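Local coordinates for kinase-associated protein B (Bacillus cereus, PDB 1Y71), which is of uncharacterised function but is probably associated with a protein kinase, at residues N29-S34 against Q73-E78; G21-E26 against V37-V42. One frame throughout, in Å; residues are numbered along the deposited sequence.

The hairpin of strands 21-31 and 34-42 supplies residues to both contacts, which meet it at different points. Contact 2 lies within the hairpin, its centre about 7 Å from the centre of the chain. Contact 1 lies at the hairpin's turn, about 16 Å from that centre, where strand 73-77 comes alongside as the outermost strand on that flank of the sheet. The two centres are about 13 Å apart. The contacts are joined by a probable backbone hydrogen bond from Val-37 N to Thr-74 O, 2.9 Å, and by Ile-76 CD1 packing on Val-37 CB at 4.0 Å. Strand 34-42 is thus shared, gripped by strand 21-31 on one edge and strand 73-77 on the other.

Contact 1. Residues N29-S34 against Q73-E78; sequences NSRPGS and QTNIPE
Asn-75 reaches from the edge strand to the turn of a hairpin, and one oxygen, its OD1, gathers two donors there. Its CB passes Arg-31 NH2 at 3.8 Å without bonding. CG stands anti to the backbone N (chi1 -171°), which carries the amide to the turn, and it lies in the guanidinium plane of Arg-31, at the edge of that group. At the tip, OD1 accepts from Ser-34 OG at 2.7 Å, with the hydroxyl in the carbonyl plane and on a lone pair. It also accepts from Arg-31 NH2, but the 2.5 Å separation is suspiciously short and its exact length doubtful; this donor stands well above the carbonyl plane and the N-H approach is bent. The two planar groups are tilted 53° from each other. Asn-75 ND2 lies 3.5 Å from Ser-34 OG. The serine bond sets the orientation of the amide, with the arginine probably helping.

The turn itself, type II from Arg-31 to Ser-34, has Gly-33 with positive phi. Gly-33 O takes a fairly straight bond from Glu-78 N, 2.8 Å, and is also met by Pro-77 CA at 3.4 Å in a CA-H...O contact. The Glu-78 side chain then runs along Gly-33, bringing OE1 to 3.4 Å from its CA. Ser-34 and Pro-77 form an antiparallel non-hydrogen-bonded pair with diverging side chains.

The pairing continues in strand 34-42, where backbone hydrogen bonds join Ile-76 to Tyr-35. Arg-31, on strand 21-31, packs on Val-36 and so reaches across the intervening strand 34-42 to the edge strand 73-77.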
# COMPACT_ATOMS: atom_id res chain seq x y z
N ASN B 29 3.31 8.12 -15.93
CA ASN B 29 3.59 8.90 -17.15
C ASN B 29 2.95 10.28 -17.01
O ASN B 29 1.92 10.44 -16.33
CB ASN B 29 3.08 8.17 -18.41
CG ASN B 29 3.77 8.62 -19.72
OD1 ASN B 29 4.93 9.07 -19.74
ND2 ASN B 29 3.04 8.49 -20.84
N SER B 30 3.57 11.27 -17.66
CA SER B 30 3.05 12.62 -17.76
C SER B 30 2.68 12.89 -19.21
O SER B 30 3.10 12.18 -20.14
CB SER B 30 4.10 13.66 -17.34
OG SER B 30 4.61 13.43 -16.04
N ARG B 31 1.90 13.95 -19.39
CA ARG B 31 1.47 14.46 -20.68
C ARG B 31 0.79 15.76 -20.35
O ARG B 31 0.28 15.91 -19.24
CB ARG B 31 0.47 13.49 -21.32
CG ARG B 31 -0.58 14.12 -22.26
CD ARG B 31 -1.51 13.05 -22.84
NE ARG B 31 -2.19 12.30 -21.78
CZ ARG B 31 -1.70 11.22 -21.18
NH1 ARG B 31 -0.52 10.72 -21.51
NH2 ARG B 31 -2.42 10.63 -20.22
N PRO B 32 0.80 16.73 -21.29
CA PRO B 32 -0.02 17.94 -21.29
C PRO B 32 -1.31 17.89 -20.45
O PRO B 32 -2.34 17.32 -20.87
CB PRO B 32 -0.33 18.12 -22.78
CG PRO B 32 0.95 17.60 -23.48
CD PRO B 32 1.69 16.70 -22.48
N GLY B 33 -1.23 18.48 -19.26
CA GLY B 33 -2.40 18.66 -18.41
C GLY B 33 -2.90 17.47 -17.61
O GLY B 33 -3.94 17.56 -16.95
N SER B 34 -2.18 16.35 -17.66
CA SER B 34 -2.65 15.16 -16.99
C SER B 34 -1.52 14.19 -16.63
O SER B 34 -0.39 14.36 -17.07
CB SER B 34 -3.73 14.46 -17.84
OG SER B 34 -3.17 13.85 -19.00
N GLN B 73 -4.41 1.62 -14.71
CA GLN B 73 -3.73 2.89 -14.99
C GLN B 73 -4.75 3.76 -15.71
O GLN B 73 -5.42 3.33 -16.67
CB GLN B 73 -2.43 2.71 -15.80
CG GLN B 73 -1.47 1.68 -15.19
CD GLN B 73 0.01 1.87 -15.52
OE1 GLN B 73 0.39 2.45 -16.54
NE2 GLN B 73 0.86 1.35 -14.66
N THR B 74 -4.95 4.95 -15.16
CA THR B 74 -5.99 5.83 -15.66
C THR B 74 -5.40 7.23 -15.79
O THR B 74 -4.57 7.65 -14.99
CB THR B 74 -7.32 5.77 -14.82
OG1 THR B 74 -7.31 6.73 -13.78
CG2 THR B 74 -7.52 4.39 -14.20
N ASN B 75 -5.80 7.92 -16.84
CA ASN B 75 -5.47 9.32 -17.06
C ASN B 75 -6.27 10.25 -16.16
O ASN B 75 -7.49 10.20 -16.12
CB ASN B 75 -5.70 9.68 -18.52
CG ASN B 75 -5.16 11.05 -18.85
OD1 ASN B 75 -4.04 11.40 -18.46
ND2 ASN B 75 -5.93 11.83 -19.60
N ILE B 76 -5.55 11.11 -15.43
CA ILE B 76 -6.19 12.04 -14.48
C ILE B 76 -5.68 13.45 -14.72
O ILE B 76 -4.47 13.67 -14.74
CB ILE B 76 -5.97 11.57 -12.99
CG1 ILE B 76 -6.56 10.18 -12.79
CG2 ILE B 76 -6.62 12.54 -11.95
CD1 ILE B 76 -6.33 9.61 -11.43
N PRO B 77 -6.61 14.42 -14.85
CA PRO B 77 -6.19 15.81 -15.08
C PRO B 77 -5.32 16.26 -13.90
O PRO B 77 -5.57 15.87 -12.75
CB PRO B 77 -7.51 16.59 -15.11
CG PRO B 77 -8.57 15.58 -15.37
CD PRO B 77 -8.08 14.30 -14.76
N GLU B 78 -4.32 17.09 -14.20
CA GLU B 78 -3.30 17.48 -13.22
C GLU B 78 -3.84 18.21 -11.97
O GLU B 78 -3.23 18.14 -10.91
CB GLU B 78 -2.16 18.26 -13.89
CG GLU B 78 -2.54 19.69 -14.27
CD GLU B 78 -1.58 20.36 -15.29
OE1 GLU B 78 -0.57 19.73 -15.71
OE2 GLU B 78 -1.86 21.53 -15.67

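Contact 2. Residues G21-E26 against V37-V42; sequences GKYIGE and VKVLAV
A classic beta bulge distorts this antiparallel hairpin: Leu-40 and Ala-41 together face Ile-24, within a strongly bent sheet consistent with the family's place in the SH3 clan. Both their amides bond to Ile-24 O, Leu-40 N at 2.8 Å in the carbonyl plane and Ala-41 N from a tilted position. Gly-25 makes a hollow in strand 21-31. Lys-38 O, the acceptor for Glu-26 N, comes to 3.0 Å from Gly-25 CA, while Val-37 CG1 fills the hollow, 3.8 Å from the same CA. Leu-40 also leans here, CG near Gly-25 CA and CD1 near Glu-26 CB.

On the face carrying Tyr-23, the phenol ring meets two valines obliquely, CD1 at Val-39 CG1 (3.8 Å) and CE1 at Val-42 CG2, whose side chain runs alongside. The ring's OH is held by Leu-68 N, and Tyr-91 of helix 91-104 backs both valines. On the other face Ile-24 and Ala-41 touch through their CB atoms, next to Pro-89 and Ile-13.

Extended Glu-26 lies beside Lys-38. Its OE2 nears Glu-26 OE2 of the second subunit, like charges that might raise one pKa, while OE1 makes a salt bridge, weak as a hydrogen bond, to Lys-38 NZ at 3.3 Å.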
# COMPACT_ATOMS: atom_id res chain seq x y z
N GLY B 21 -14.47 9.13 -7.56
CA GLY B 21 -13.73 8.23 -6.68
C GLY B 21 -12.43 8.96 -6.31
O GLY B 21 -12.01 9.89 -7.00
N LYS B 22 -11.81 8.55 -5.22
CA LYS B 22 -10.50 9.09 -4.85
C LYS B 22 -9.58 7.94 -4.51
O LYS B 22 -9.97 7.03 -3.75
CB LYS B 22 -10.60 10.06 -3.66
CG LYS B 22 -9.29 10.83 -3.46
CD LYS B 22 -9.42 11.95 -2.35
CE LYS B 22 -8.22 12.88 -2.39
NZ LYS B 22 -8.38 13.94 -1.33
N TYR B 23 -8.36 7.98 -5.07
CA TYR B 23 -7.41 6.87 -5.01
C TYR B 23 -6.01 7.32 -4.58
O TYR B 23 -5.62 8.46 -4.79
CB TYR B 23 -7.30 6.20 -6.43
CG TYR B 23 -8.65 5.75 -6.95
CD1 TYR B 23 -9.16 4.51 -6.62
CD2 TYR B 23 -9.48 6.63 -7.67
CE1 TYR B 23 -10.42 4.11 -7.06
CE2 TYR B 23 -10.74 6.24 -8.11
CZ TYR B 23 -11.20 4.98 -7.81
OH TYR B 23 -12.46 4.57 -8.21
N ILE B 24 -5.26 6.39 -4.00
CA ILE B 24 -3.80 6.56 -3.86
C ILE B 24 -3.20 5.78 -5.00
O ILE B 24 -3.63 4.64 -5.30
CB ILE B 24 -3.30 6.04 -2.49
CG1 ILE B 24 -3.87 6.94 -1.40
CG2 ILE B 24 -1.74 5.86 -2.46
CD1 ILE B 24 -3.94 6.31 -0.01
N GLY B 25 -2.21 6.38 -5.65
CA GLY B 25 -1.56 5.71 -6.79
C GLY B 25 -0.15 6.18 -7.05
O GLY B 25 0.42 6.94 -6.28
N GLU B 26 0.40 5.72 -8.15
CA GLU B 26 1.75 6.08 -8.52
C GLU B 26 1.77 6.73 -9.91
O GLU B 26 1.14 6.21 -10.83
CB GLU B 26 2.64 4.82 -8.45
CG GLU B 26 4.08 5.07 -8.82
CD GLU B 26 4.84 3.80 -9.08
OE1 GLU B 26 4.23 2.70 -9.15
OE2 GLU B 26 6.07 3.91 -9.25
N VAL B 37 -1.95 7.53 -13.76
CA VAL B 37 -1.80 7.09 -12.37
C VAL B 37 -2.11 5.59 -12.28
O VAL B 37 -3.19 5.15 -12.73
CB VAL B 37 -2.74 7.94 -11.42
CG1 VAL B 37 -2.75 7.43 -9.97
CG2 VAL B 37 -2.34 9.44 -11.47
N LYS B 38 -1.17 4.83 -11.73
CA LYS B 38 -1.39 3.43 -11.41
C LYS B 38 -2.02 3.34 -10.03
O LYS B 38 -1.40 3.71 -9.02
CB LYS B 38 -0.06 2.66 -11.48
CG LYS B 38 -0.13 1.12 -11.26
CD LYS B 38 1.23 0.59 -10.73
CE LYS B 38 2.29 0.27 -11.78
NZ LYS B 38 3.69 0.10 -11.12
N VAL B 39 -3.23 2.79 -9.98
CA VAL B 39 -4.02 2.75 -8.74
C VAL B 39 -3.43 1.72 -7.77
O VAL B 39 -3.19 0.55 -8.12
CB VAL B 39 -5.51 2.43 -9.03
CG1 VAL B 39 -6.31 2.20 -7.73
CG2 VAL B 39 -6.13 3.52 -9.84
N LEU B 40 -3.19 2.17 -6.53
CA LEU B 40 -2.70 1.26 -5.48
C LEU B 40 -3.68 1.02 -4.33
O LEU B 40 -3.63 -0.03 -3.66
CB LEU B 40 -1.37 1.77 -4.92
CG LEU B 40 -0.25 1.90 -5.95
CD1 LEU B 40 0.95 2.66 -5.33
CD2 LEU B 40 0.20 0.54 -6.58
N ALA B 41 -4.53 2.01 -4.06
CA ALA B 41 -5.48 1.92 -2.96
C ALA B 41 -6.66 2.83 -3.23
O ALA B 41 -6.54 3.78 -4.01
CB ALA B 41 -4.82 2.28 -1.65
N VAL B 42 -7.78 2.54 -2.56
CA VAL B 42 -8.99 3.35 -2.63
C VAL B 42 -9.20 4.16 -1.35
O VAL B 42 -9.23 3.60 -0.27
CB VAL B 42 -10.24 2.49 -2.89
CG1 VAL B 42 -11.50 3.41 -3.14
CG2 VAL B 42 -10.02 1.51 -4.07